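Local coordinates for ABC-type branched-chain amino acid transport systems periplasmic component-like protein (Thermomonospora curvata, PDB 4N03) that probably binds fatty acids such as palmitic acid and passes them to an ABC transporter as its substrate-binding component, at residues E326-N331 against I340-S345; T355-T360 against P365-T370; I226-G231 against A236-I241; S213-L218 against Q245-P250; Q57-E62 against A295-K300. One frame throughout, in Å; residues are numbered along the deposited sequence. Where two conformers were deposited one is given.

Interaction 1 (E326-N331 against I340-S345); sequences EKACAN and INAHRS
A328 and A342 bring the two backbones together, with 5.5 Å between A328 CA and A342 CA. Here the last turn of helix 309-330 meets the last turn of helix 336-343. A342 CB points at the other helix and sits between two neighbours. It lies 3.7 Å from K327 CB and 3.7 Å from A328 N, so it touches backbone as well as side chain. A328 CB approaches it less closely, 4.1 Å from A342 CB. K327 CG stands anti to the carbonyl carbon (chi1 -77°), and the chain runs on until CD lies 3.8 Å from A342 O, near S345 OG. In the conformer described, the chain bends at its end (chi4 83°), and NZ donates to a water 2.6 Å away. That water donates in turn to A342 O. NZ also makes a long, weak ion pair with E346. S345 OG donates to A342 O too, at 2.8 Å. Nearby, the C329-C71 disulfide ties the end of helix 309-330 to the loop between helix 47-66 and strand 74-81. Alanine packing thus gives way, at the helix end, to a carbonyl held by a serine hydroxyl and a bridging water.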
# COMPACT_ATOMS: atom_id res chain seq x y z
N GLU A 326 13.71 13.45 -12.50
CA GLU A 326 13.73 14.48 -13.53
C GLU A 326 14.05 15.86 -12.95
O GLU A 326 14.84 16.62 -13.56
CB GLU A 326 12.40 14.51 -14.27
CG GLU A 326 12.19 13.32 -15.19
CD GLU A 326 10.80 13.29 -15.80
OE1 GLU A 326 9.89 13.95 -15.26
OE2 GLU A 326 10.64 12.62 -16.83
N LYS A 327 13.50 16.19 -11.79
CA LYS A 327 13.79 17.48 -11.15
C LYS A 327 15.24 17.50 -10.67
O LYS A 327 15.97 18.50 -10.82
CB LYS A 327 12.84 17.73 -9.98
CG LYS A 327 11.41 18.19 -10.30
CD LYS A 327 10.64 18.37 -9.00
CE LYS A 327 9.14 18.47 -9.17
NZ LYS A 327 8.54 17.12 -9.27
N ALA A 328 15.71 16.39 -10.09
CA ALA A 328 17.09 16.31 -9.65
C ALA A 328 18.08 16.44 -10.80
O ALA A 328 19.10 17.10 -10.71
CB ALA A 328 17.30 15.04 -8.87
N CYS A 329 17.78 15.78 -11.92
CA CYS A 329 18.53 15.90 -13.18
C CYS A 329 18.66 17.35 -13.60
O CYS A 329 19.76 17.80 -13.99
CB CYS A 329 17.76 15.12 -14.33
SG CYS A 329 18.13 15.59 -16.02
N ALA A 330 17.55 18.05 -13.59
CA ALA A 330 17.54 19.44 -14.04
C ALA A 330 18.41 20.29 -13.12
O ALA A 330 18.95 21.26 -13.57
CB ALA A 330 16.12 19.97 -14.08
N ASN A 331 18.54 19.91 -11.85
CA ASN A 331 19.48 20.57 -10.92
C ASN A 331 20.90 20.01 -11.00
O ASN A 331 21.75 20.32 -10.16
CB ASN A 331 18.96 20.40 -9.50
CG ASN A 331 17.77 21.26 -9.22
OD1 ASN A 331 17.65 22.38 -9.77
ND2 ASN A 331 16.89 20.79 -8.32
N ILE A 340 16.07 13.51 -2.85
CA ILE A 340 15.09 13.71 -1.80
C ILE A 340 14.58 15.14 -1.80
O ILE A 340 13.41 15.38 -1.60
CB ILE A 340 15.56 13.24 -0.42
CG1 ILE A 340 14.35 13.04 0.51
CG2 ILE A 340 16.56 14.19 0.18
CD1 ILE A 340 13.40 11.95 0.06
N ASN A 341 15.48 16.09 -2.06
CA ASN A 341 15.03 17.48 -2.07
C ASN A 341 14.09 17.74 -3.25
O ASN A 341 13.12 18.44 -3.13
CB ASN A 341 16.26 18.39 -2.09
CG ASN A 341 16.97 18.43 -0.75
OD1 ASN A 341 16.43 18.00 0.26
ND2 ASN A 341 18.17 18.88 -0.78
N ALA A 342 14.34 17.10 -4.40
CA ALA A 342 13.44 17.17 -5.56
C ALA A 342 12.08 16.59 -5.18
O ALA A 342 11.04 17.18 -5.43
CB ALA A 342 14.02 16.45 -6.76
N HIS A 343 12.08 15.41 -4.54
CA HIS A 343 10.82 14.80 -4.15
C HIS A 343 10.03 15.70 -3.17
O HIS A 343 8.84 15.95 -3.32
CB HIS A 343 11.08 13.44 -3.46
CG HIS A 343 9.83 12.83 -2.94
ND1 HIS A 343 8.76 12.50 -3.73
CD2 HIS A 343 9.45 12.62 -1.66
CE1 HIS A 343 7.78 12.04 -2.97
NE2 HIS A 343 8.18 12.11 -1.70
N ARG A 344 10.70 16.18 -2.14
CA ARG A 344 10.06 16.89 -1.01
C ARG A 344 9.73 18.32 -1.36
O ARG A 344 9.23 19.05 -0.48
CB ARG A 344 10.94 16.88 0.23
CG ARG A 344 11.14 15.51 0.83
CD ARG A 344 10.13 15.15 1.85
NE ARG A 344 10.17 13.77 2.29
CZ ARG A 344 9.11 13.01 2.42
NH1 ARG A 344 7.91 13.45 2.17
NH2 ARG A 344 9.24 11.77 2.87
N SER A 345 10.02 18.76 -2.58
CA SER A 345 9.57 20.04 -3.11
C SER A 345 8.16 20.01 -3.63
O SER A 345 7.59 21.07 -3.87
CB SER A 345 10.56 20.58 -4.13
OG SER A 345 10.45 19.88 -5.37
O HOH W 1 9.21 15.55 -7.29

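Interaction 2 (T355-T360 against P365-T370); sequences TPMNFT and PATRKT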
# COMPACT_ATOMS: atom_id res chain seq x y z
N THR A 355 -5.29 9.40 -6.32
CA THR A 355 -4.82 9.68 -4.95
C THR A 355 -3.89 10.90 -4.95
O THR A 355 -2.68 10.77 -4.85
CB THR A 355 -4.09 8.46 -4.38
OG1 THR A 355 -4.83 7.25 -4.59
CG2 THR A 355 -3.83 8.61 -2.89
N PRO A 356 -4.47 12.09 -5.02
CA PRO A 356 -3.64 13.29 -4.87
C PRO A 356 -2.95 13.30 -3.49
O PRO A 356 -3.52 12.79 -2.50
CB PRO A 356 -4.66 14.44 -4.96
CG PRO A 356 -5.81 13.89 -5.71
CD PRO A 356 -5.86 12.41 -5.34
N MSE A 357 -1.76 13.84 -3.43
CA MSE A 357 -0.96 13.81 -2.19
C MSE A 357 -0.09 15.03 -2.09
O MSE A 357 0.22 15.70 -3.06
CB MSE A 357 0.04 12.60 -2.28
CG MSE A 357 -0.70 11.32 -2.14
SE MSE A 357 0.60 9.87 -2.37
CE MSE A 357 0.37 9.55 -4.16
N ASN A 358 0.34 15.33 -0.88
CA ASN A 358 1.35 16.36 -0.62
C ASN A 358 2.60 15.67 -0.08
O ASN A 358 2.50 14.95 0.91
CB ASN A 358 0.76 17.35 0.40
CG ASN A 358 1.65 18.57 0.67
OD1 ASN A 358 2.90 18.54 0.61
ND2 ASN A 358 1.02 19.63 1.14
N PHE A 359 3.76 15.90 -0.70
CA PHE A 359 5.02 15.32 -0.34
C PHE A 359 5.94 16.21 0.53
O PHE A 359 7.07 15.85 0.80
CB PHE A 359 5.77 14.89 -1.61
CG PHE A 359 5.04 13.83 -2.43
CD1 PHE A 359 4.32 12.83 -1.79
CD2 PHE A 359 5.13 13.81 -3.79
CE1 PHE A 359 3.73 11.82 -2.49
CE2 PHE A 359 4.49 12.77 -4.54
CZ PHE A 359 3.77 11.84 -3.84
N THR A 360 5.53 17.44 0.79
CA THR A 360 6.46 18.35 1.51
C THR A 360 6.64 18.03 3.03
O THR A 360 7.56 18.51 3.65
CB THR A 360 6.10 19.80 1.39
OG1 THR A 360 4.81 19.96 1.95
CG2 THR A 360 6.03 20.23 -0.02
N PRO A 365 -0.11 11.99 7.50
CA PRO A 365 -0.31 11.28 6.23
C PRO A 365 -0.37 12.24 5.04
O PRO A 365 -0.82 13.37 5.15
CB PRO A 365 -1.66 10.60 6.44
CG PRO A 365 -1.75 10.45 7.94
CD PRO A 365 -1.19 11.72 8.45
N ALA A 366 0.05 11.74 3.88
CA ALA A 366 0.06 12.47 2.63
C ALA A 366 -1.34 12.84 2.13
O ALA A 366 -1.45 13.79 1.38
CB ALA A 366 0.77 11.64 1.60
N THR A 367 -2.34 12.11 2.56
CA THR A 367 -3.74 12.42 2.42
C THR A 367 -4.51 11.68 3.53
O THR A 367 -3.98 10.74 4.10
CB THR A 367 -4.27 12.04 1.02
OG1 THR A 367 -5.65 12.31 0.96
CG2 THR A 367 -4.05 10.57 0.69
N ARG A 368 -5.73 12.10 3.78
CA ARG A 368 -6.63 11.40 4.71
C ARG A 368 -7.92 10.94 4.06
O ARG A 368 -8.88 10.63 4.74
CB ARG A 368 -6.91 12.22 5.99
CG ARG A 368 -5.66 12.52 6.74
CD ARG A 368 -5.96 13.09 8.12
NE ARG A 368 -4.75 13.59 8.71
CZ ARG A 368 -4.61 13.82 10.04
NH1 ARG A 368 -5.55 13.44 10.89
NH2 ARG A 368 -3.49 14.32 10.43
N LYS A 369 -7.90 10.83 2.70
CA LYS A 369 -9.08 10.40 1.97
C LYS A 369 -9.00 8.89 1.66
O LYS A 369 -8.01 8.39 1.13
CB LYS A 369 -9.18 11.19 0.68
CG LYS A 369 -9.36 12.66 0.93
CD LYS A 369 -9.74 13.48 -0.26
CE LYS A 369 -9.75 14.96 0.11
NZ LYS A 369 -8.38 15.51 0.40
N THR A 370 -10.06 8.20 2.05
CA THR A 370 -10.17 6.76 1.90
C THR A 370 -11.37 6.42 1.03
O THR A 370 -12.47 6.93 1.25
CB THR A 370 -10.42 6.14 3.31
OG1 THR A 370 -9.34 6.49 4.18
CG2 THR A 370 -10.61 4.63 3.27
O HOH W 2 -6.08 12.50 -1.73
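M357 and A366 lie at the closest approach of two irregular segments, both in the long loop between helix 336-343 and strand 370-375. The tight part centres on A366. Its CB points at the other segment and meets M357 CG, of a selenomethionine, at 4.0 Å and N358 O at 3.8 Å. One direct hydrogen bond crosses here: N358 N donates to A366 O, long at 3.3 Å but nearly straight (165°). T367 CB rests 3.7 Å from P356 O, and its CG2 meets T355 CG2 at 4.1 Å, the two side chains crossing at about a right angle. The T355 hydroxyl bonds A280 O, and its side chain touches the bound palmitic acid. The looser side is wet. T367 OG1, anti to its own N (chi1 178°), shares a water with P356 O, 2.7 Å from each. The same OG1 accepts from K369 N at 3.2 Å, an ST turn. A valine in place of T367 would probably leave this water and K369 N without their hydroxyl partner and free the turn to shift. A single backbone bond and a water bridge thus pair the segments, while the T355 and T367 methyls pack together.

Interaction 3 (I226-G231 against A236-I241); sequences ILLSAG and ASLAGI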
# COMPACT_ATOMS: atom_id res chain seq x y z
N ILE A 226 -16.92 -7.27 11.39
CA ILE A 226 -15.63 -7.96 11.39
C ILE A 226 -14.66 -7.11 10.62
O ILE A 226 -14.92 -6.82 9.45
CB ILE A 226 -15.74 -9.36 10.75
CG1 ILE A 226 -16.75 -10.24 11.52
CG2 ILE A 226 -14.38 -10.02 10.66
CD1 ILE A 226 -17.14 -11.51 10.77
N LEU A 227 -13.53 -6.76 11.18
CA LEU A 227 -12.47 -6.00 10.54
C LEU A 227 -11.28 -6.91 10.39
O LEU A 227 -11.03 -7.77 11.24
CB LEU A 227 -12.10 -4.76 11.36
CG LEU A 227 -13.02 -3.55 11.20
CD1 LEU A 227 -14.50 -3.80 11.38
CD2 LEU A 227 -12.55 -2.46 12.16
N LEU A 228 -10.58 -6.75 9.26
CA LEU A 228 -9.48 -7.64 8.92
C LEU A 228 -8.30 -6.87 8.39
O LEU A 228 -8.40 -6.22 7.35
CB LEU A 228 -9.90 -8.68 7.90
CG LEU A 228 -8.84 -9.69 7.47
CD1 LEU A 228 -8.36 -10.56 8.64
CD2 LEU A 228 -9.31 -10.59 6.35
N SER A 229 -7.15 -7.01 9.03
CA SER A 229 -5.90 -6.47 8.54
C SER A 229 -4.93 -7.60 8.38
O SER A 229 -4.25 -8.03 9.30
CB SER A 229 -5.37 -5.38 9.47
OG SER A 229 -6.34 -4.37 9.68
N ALA A 230 -4.96 -8.15 7.17
CA ALA A 230 -4.20 -9.36 6.82
C ALA A 230 -4.08 -9.35 5.30
O ALA A 230 -4.21 -8.29 4.66
CB ALA A 230 -4.93 -10.57 7.33
N GLY A 231 -3.74 -10.50 4.72
CA GLY A 231 -3.56 -10.61 3.29
C GLY A 231 -4.66 -11.40 2.67
O GLY A 231 -5.66 -11.80 3.28
N ALA A 236 -9.83 -14.69 2.25
CA ALA A 236 -10.61 -15.77 1.66
C ALA A 236 -11.10 -16.72 2.73
O ALA A 236 -12.23 -17.18 2.71
CB ALA A 236 -9.83 -16.49 0.59
N SER A 237 -10.19 -17.10 3.65
CA SER A 237 -10.51 -18.07 4.68
C SER A 237 -11.58 -17.50 5.63
O SER A 237 -12.60 -18.10 5.92
CB SER A 237 -9.26 -18.47 5.44
OG SER A 237 -9.55 -19.39 6.46
N LEU A 238 -11.33 -16.29 6.15
CA LEU A 238 -12.25 -15.70 7.10
C LEU A 238 -13.63 -15.48 6.50
O LEU A 238 -14.65 -15.83 7.10
CB LEU A 238 -11.67 -14.39 7.64
CG LEU A 238 -12.56 -13.75 8.71
CD1 LEU A 238 -11.74 -13.05 9.76
CD2 LEU A 238 -13.49 -12.78 8.03
N ALA A 239 -13.67 -14.90 5.30
CA ALA A 239 -14.97 -14.59 4.70
C ALA A 239 -15.70 -15.88 4.40
O ALA A 239 -16.88 -16.01 4.68
CB ALA A 239 -14.79 -13.74 3.43
N GLY A 240 -15.01 -16.84 3.79
CA GLY A 240 -15.68 -18.09 3.45
C GLY A 240 -16.19 -18.83 4.66
O GLY A 240 -17.33 -19.29 4.68
N ILE A 241 -15.37 -18.96 5.70
CA ILE A 241 -15.81 -19.67 6.87
C ILE A 241 -16.98 -18.92 7.55
O ILE A 241 -17.97 -19.51 7.96
CB ILE A 241 -14.65 -19.96 7.82
CG1 ILE A 241 -13.62 -20.86 7.17
CG2 ILE A 241 -15.15 -20.58 9.10
CD1 ILE A 241 -12.31 -20.86 7.92
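I226 and L238 lie alongside each other and point opposite ways, strand side chain against helix side chain. I226 sends its CG2 branch into the contact. This methyl stands anti to the backbone N, with CG1 beside that N (chi1 -60°). In the conformer described for L238, it meets both ends of the fork, 3.9 Å from L238 CD2 and 4.1 Å from L238 CD1. L238 reaches from the helix toward the strand with CG anti to its N (chi1 -177°). L228, two residues along the strand, points to the same side as I226. Its CD1 faces L238 CD1 of that conformer at 4.3 Å, a looser touch. L238 therefore lies over two strand residues of one face, while L227 between them points away. Strand 225-229, helix 232-244 and strand 251-253 form a beta-alpha-beta unit of the large mixed sheet, and this contact packs the helix on its first strand. The sheet is parallel here: I226 and L228 bond through their backbones to L252 of the next strand. On the other flank, V174 of strand 170-176 touches both L228 and L238. V215 of helix 212-220 also packs on L238, and L218 on I226.

Interaction 4 (S213-L218 against Q245-P250); sequences SQVAAL and QGMKQP
V215 and M247, the latter a selenomethionine, meet where helix 212-220 packs against the loop from helix 232-244 to strand 251-253, the loop that completes a beta-alpha-beta unit. The first shell is mainly apolar side-chain contact. V215 CG1 lies 3.7 Å from M247 SE, the two side chains passing side by side with their ends pointing opposite ways. This branch is anti to the backbone N of V215 (chi1 171°), which turns it toward the loop. The M247 chain runs extended as far as SE and then bends (chi3 77°). The bend carries the terminal methyl to L218, one turn further along the helix. There M247 CE touches L218 CB at 4.1 Å. One long side chain thus spans two residues of the helix face. The next shell sets the loop. G246, with positive phi, ends helix 232-244 in a Schellman motif just before M247. R243 NH1 then bonds both M247 O and Q249 O, and Q249 NE2 bonds V223 O. A242 packs on the M247 side chain from its own helix. V215 also packs on I241, and L218 on L202 and V223. M247 SE lies 4.2 Å from V215 O.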
# COMPACT_ATOMS: atom_id res chain seq x y z
N SER A 213 -10.61 -20.75 13.76
CA SER A 213 -10.67 -20.46 15.16
C SER A 213 -11.00 -18.99 15.40
O SER A 213 -11.70 -18.67 16.35
CB SER A 213 -9.39 -20.85 15.86
OG SER A 213 -8.28 -20.11 15.38
N GLN A 214 -10.53 -18.11 14.52
CA GLN A 214 -10.87 -16.70 14.62
C GLN A 214 -12.35 -16.48 14.39
O GLN A 214 -13.01 -15.73 15.13
CB GLN A 214 -10.05 -15.89 13.64
CG GLN A 214 -8.59 -15.74 14.02
CD GLN A 214 -7.81 -17.00 13.89
OE1 GLN A 214 -8.09 -17.89 13.07
NE2 GLN A 214 -6.81 -17.12 14.74
N VAL A 215 -12.91 -17.16 13.39
CA VAL A 215 -14.34 -17.06 13.15
C VAL A 215 -15.15 -17.56 14.34
O VAL A 215 -16.15 -16.94 14.73
CB VAL A 215 -14.71 -17.78 11.83
CG1 VAL A 215 -16.23 -17.88 11.68
CG2 VAL A 215 -14.12 -17.06 10.62
N ALA A 216 -14.73 -18.67 14.93
CA ALA A 216 -15.41 -19.20 16.10
C ALA A 216 -15.39 -18.17 17.24
O ALA A 216 -16.38 -17.96 17.95
CB ALA A 216 -14.77 -20.51 16.58
N ALA A 217 -14.24 -17.52 17.42
CA ALA A 217 -14.12 -16.54 18.49
C ALA A 217 -15.00 -15.31 18.22
O ALA A 217 -15.65 -14.79 19.12
CB ALA A 217 -12.68 -16.13 18.66
N LEU A 218 -15.02 -14.83 16.97
CA LEU A 218 -15.88 -13.73 16.58
C LEU A 218 -17.36 -14.02 16.85
O LEU A 218 -18.12 -13.17 17.31
CB LEU A 218 -15.67 -13.38 15.10
CG LEU A 218 -14.31 -12.78 14.78
CD1 LEU A 218 -14.05 -12.90 13.31
CD2 LEU A 218 -14.25 -11.33 15.19
N GLN A 245 -20.92 -20.35 8.17
CA GLN A 245 -21.45 -20.43 9.51
C GLN A 245 -22.72 -19.62 9.66
O GLN A 245 -23.26 -19.54 10.75
CB GLN A 245 -20.40 -20.04 10.55
CG GLN A 245 -19.28 -21.05 10.68
CD GLN A 245 -19.77 -22.34 11.26
OE1 GLN A 245 -20.54 -22.35 12.19
NE2 GLN A 245 -19.42 -23.44 10.66
N GLY A 246 -23.21 -19.00 8.59
CA GLY A 246 -24.41 -18.20 8.67
C GLY A 246 -24.21 -16.80 9.24
O GLY A 246 -25.17 -16.13 9.50
N MSE A 247 -22.97 -16.36 9.36
CA MSE A 247 -22.71 -15.02 9.92
C MSE A 247 -23.06 -14.01 8.87
O MSE A 247 -22.71 -14.16 7.68
CB MSE A 247 -21.25 -14.90 10.32
CG MSE A 247 -21.00 -15.88 11.45
SE MSE A 247 -19.18 -15.76 12.11
CE MSE A 247 -19.27 -14.14 13.19
N LYS A 248 -23.73 -12.95 9.29
CA LYS A 248 -24.18 -11.92 8.37
C LYS A 248 -23.51 -10.56 8.58
O LYS A 248 -23.79 -9.62 7.87
CB LYS A 248 -25.69 -11.75 8.41
CG LYS A 248 -26.48 -13.03 8.12
CD LYS A 248 -26.16 -13.62 6.74
CE LYS A 248 -26.88 -14.95 6.45
NZ LYS A 248 -26.43 -15.38 5.11
N GLN A 249 -22.58 -10.50 9.51
CA GLN A 249 -21.90 -9.24 9.80
C GLN A 249 -21.14 -8.74 8.60
O GLN A 249 -20.49 -9.55 7.91
CB GLN A 249 -20.93 -9.44 10.95
CG GLN A 249 -21.53 -9.80 12.31
CD GLN A 249 -21.71 -11.27 12.57
OE1 GLN A 249 -21.86 -12.06 11.64
NE2 GLN A 249 -21.67 -11.66 13.83
N PRO A 250 -21.09 -7.46 8.36
CA PRO A 250 -20.19 -6.96 7.32
C PRO A 250 -18.74 -7.19 7.69
O PRO A 250 -18.37 -7.18 8.89
CB PRO A 250 -20.52 -5.47 7.29
CG PRO A 250 -20.88 -5.15 8.68
CD PRO A 250 -21.69 -6.35 9.13

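Interaction 5 (Q57-E62 against A295-K300); sequences QQLYYE and AEAYSK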
# COMPACT_ATOMS: atom_id res chain seq x y z
N GLN A 57 5.83 -1.15 -12.02
CA GLN A 57 7.02 -0.29 -11.97
C GLN A 57 7.88 -0.54 -13.22
O GLN A 57 8.33 0.43 -13.82
CB GLN A 57 7.85 -0.56 -10.71
CG GLN A 57 7.18 -0.09 -9.42
CD GLN A 57 8.06 0.73 -8.54
OE1 GLN A 57 9.27 0.79 -8.68
NE2 GLN A 57 7.43 1.38 -7.55
N GLN A 58 8.13 -1.79 -13.56
CA GLN A 58 8.96 -2.09 -14.74
C GLN A 58 8.28 -1.51 -16.03
O GLN A 58 8.98 -1.00 -16.93
CB GLN A 58 9.35 -3.61 -14.84
CG GLN A 58 10.13 -4.29 -13.67
CD GLN A 58 11.65 -3.99 -13.49
OE1 GLN A 58 12.33 -3.50 -14.38
NE2 GLN A 58 12.19 -4.32 -12.30
N LEU A 59 6.97 -1.57 -16.12
CA LEU A 59 6.26 -0.98 -17.24
C LEU A 59 6.54 0.51 -17.34
O LEU A 59 6.89 1.02 -18.44
CB LEU A 59 4.76 -1.22 -17.09
CG LEU A 59 3.90 -0.59 -18.19
CD1 LEU A 59 4.13 -1.10 -19.58
CD2 LEU A 59 2.43 -0.71 -17.81
N TYR A 60 6.41 1.21 -16.23
CA TYR A 60 6.67 2.64 -16.20
C TYR A 60 8.14 2.93 -16.65
O TYR A 60 8.39 3.80 -17.48
CB TYR A 60 6.41 3.21 -14.78
CG TYR A 60 6.21 4.71 -14.77
CD1 TYR A 60 7.28 5.60 -14.88
CD2 TYR A 60 4.94 5.25 -14.67
CE1 TYR A 60 7.06 6.98 -14.92
CE2 TYR A 60 4.71 6.60 -14.72
CZ TYR A 60 5.78 7.47 -14.82
OH TYR A 60 5.53 8.81 -14.89
N TYR A 61 9.10 2.22 -16.06
CA TYR A 61 10.50 2.49 -16.35
C TYR A 61 10.80 2.17 -17.82
O TYR A 61 11.57 2.88 -18.44
CB TYR A 61 11.45 1.73 -15.44
CG TYR A 61 11.24 2.01 -13.96
CD1 TYR A 61 10.94 3.29 -13.51
CD2 TYR A 61 11.28 1.01 -13.04
CE1 TYR A 61 10.71 3.55 -12.18
CE2 TYR A 61 11.05 1.28 -11.67
CZ TYR A 61 10.75 2.55 -11.26
OH TYR A 61 10.46 2.86 -9.96
N GLU A 62 10.23 1.10 -18.37
CA GLU A 62 10.38 0.81 -19.80
C GLU A 62 9.85 1.99 -20.64
O GLU A 62 10.48 2.35 -21.67
CB GLU A 62 9.68 -0.49 -20.16
CG GLU A 62 9.54 -0.77 -21.66
CD GLU A 62 8.63 -1.97 -21.94
OE1 GLU A 62 9.15 -3.11 -21.92
OE2 GLU A 62 7.39 -1.77 -22.17
N ALA A 295 -4.57 0.44 -17.59
CA ALA A 295 -5.17 -0.87 -17.77
C ALA A 295 -4.80 -1.43 -19.15
O ALA A 295 -4.42 -2.57 -19.27
CB ALA A 295 -6.68 -0.80 -17.61
N GLU A 296 -4.87 -0.57 -20.16
CA GLU A 296 -4.55 -0.99 -21.51
C GLU A 296 -3.08 -1.29 -21.70
O GLU A 296 -2.68 -2.33 -22.23
CB GLU A 296 -5.03 0.07 -22.53
CG GLU A 296 -6.55 0.08 -22.62
CD GLU A 296 -7.19 1.29 -23.29
OE1 GLU A 296 -6.46 2.23 -23.69
OE2 GLU A 296 -8.44 1.29 -23.41
N ALA A 297 -2.25 -0.39 -21.15
CA ALA A 297 -0.82 -0.59 -21.28
C ALA A 297 -0.31 -1.84 -20.57
O ALA A 297 0.53 -2.62 -21.05
CB ALA A 297 -0.06 0.63 -20.87
N TYR A 298 -0.77 -2.02 -19.32
CA TYR A 298 -0.36 -3.19 -18.56
C TYR A 298 -0.85 -4.49 -19.18
O TYR A 298 -0.11 -5.46 -19.23
CB TYR A 298 -0.77 -3.05 -17.11
CG TYR A 298 -0.25 -4.13 -16.20
CD1 TYR A 298 -0.88 -5.33 -16.05
CD2 TYR A 298 0.89 -3.88 -15.40
CE1 TYR A 298 -0.40 -6.30 -15.20
CE2 TYR A 298 1.37 -4.83 -14.53
CZ TYR A 298 0.75 -6.04 -14.44
OH TYR A 298 1.23 -6.98 -13.57
N SER A 299 -2.12 -4.52 -19.54
CA SER A 299 -2.70 -5.70 -20.21
C SER A 299 -1.93 -6.10 -21.48
O SER A 299 -1.73 -7.29 -21.77
CB SER A 299 -4.15 -5.43 -20.59
OG SER A 299 -4.97 -5.30 -19.45
N LYS A 300 -1.49 -5.09 -22.23
CA LYS A 300 -0.70 -5.35 -23.44
C LYS A 300 0.64 -5.99 -23.12
O LYS A 300 1.05 -6.97 -23.75
CB LYS A 300 -0.46 -4.05 -24.22
CG LYS A 300 0.22 -4.25 -25.58
CD LYS A 300 0.18 -2.98 -26.42
CE LYS A 300 0.94 -3.13 -27.74
NZ LYS A 300 1.37 -1.81 -28.26
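L59 makes the contact from helix 47-66, meeting A297 and Y298 of helix 289-301. Walking along 57-62, Q57 comes first and is buried. Its OE1 accepts from Y61 OH at 2.7 Å, one turn on. The hydroxyl reaches it from above the carbonyl plane, 57° out of it, and so not along a lone pair. Q58 follows and packs on I38 and V79 of the sheet. L59 then turns to the other helix. Its CG is anti to the backbone N (chi1 178°), which carries the fork toward the partner helix. The CD2 branch does most of the touching. It lies 3.8 Å from Y298 N, 4.0 Å from Y298 CB and 4.2 Å from A297 CB. It therefore rests on the stretch of backbone joining the two residues, and only obliquely on the Y298 ring. The phenol ring leads away from L59, and Y298 OH bonds Q55 NE2, a second tie to helix 47-66. Beyond L59, Y60 packs edge-to-face on the ring of Y315, while Y61 turns inward to L36, I75 and A77 of the sheet. Helix 47-66 thus lies against the four-stranded parallel sheet, and helix 289-301 packs along its L59 flank, a layered alpha/beta packing in keeping with the domains of periplasmic binding proteins of the leucine-binding family.

In the fold
From the N terminus, interaction 5 opens first, at 57-62, and closes only at 295-300, a loop of 232 residues. It joins a helix beside the four-stranded sheet to one that follows most of the seven-stranded sheet. Within this loop lies interaction 4, and interaction 3 lies within interaction 4. Interaction 3 packs helix 232-244 on strand 225-229, and interaction 4 packs helix 212-220 on the loop that follows helix 232-244. A probable hydrogen bond, I226 N to P250 O at 2.9 Å, links them. Interactions 1 and 2 follow in series. Interaction 1 joins the ends of helices 309-330 and 336-343; interaction 2 closes a short turn before strand 370-375. R344 NH1 and F359 O, 2.9 Å apart, probably hydrogen-bond between them. No two loops cross.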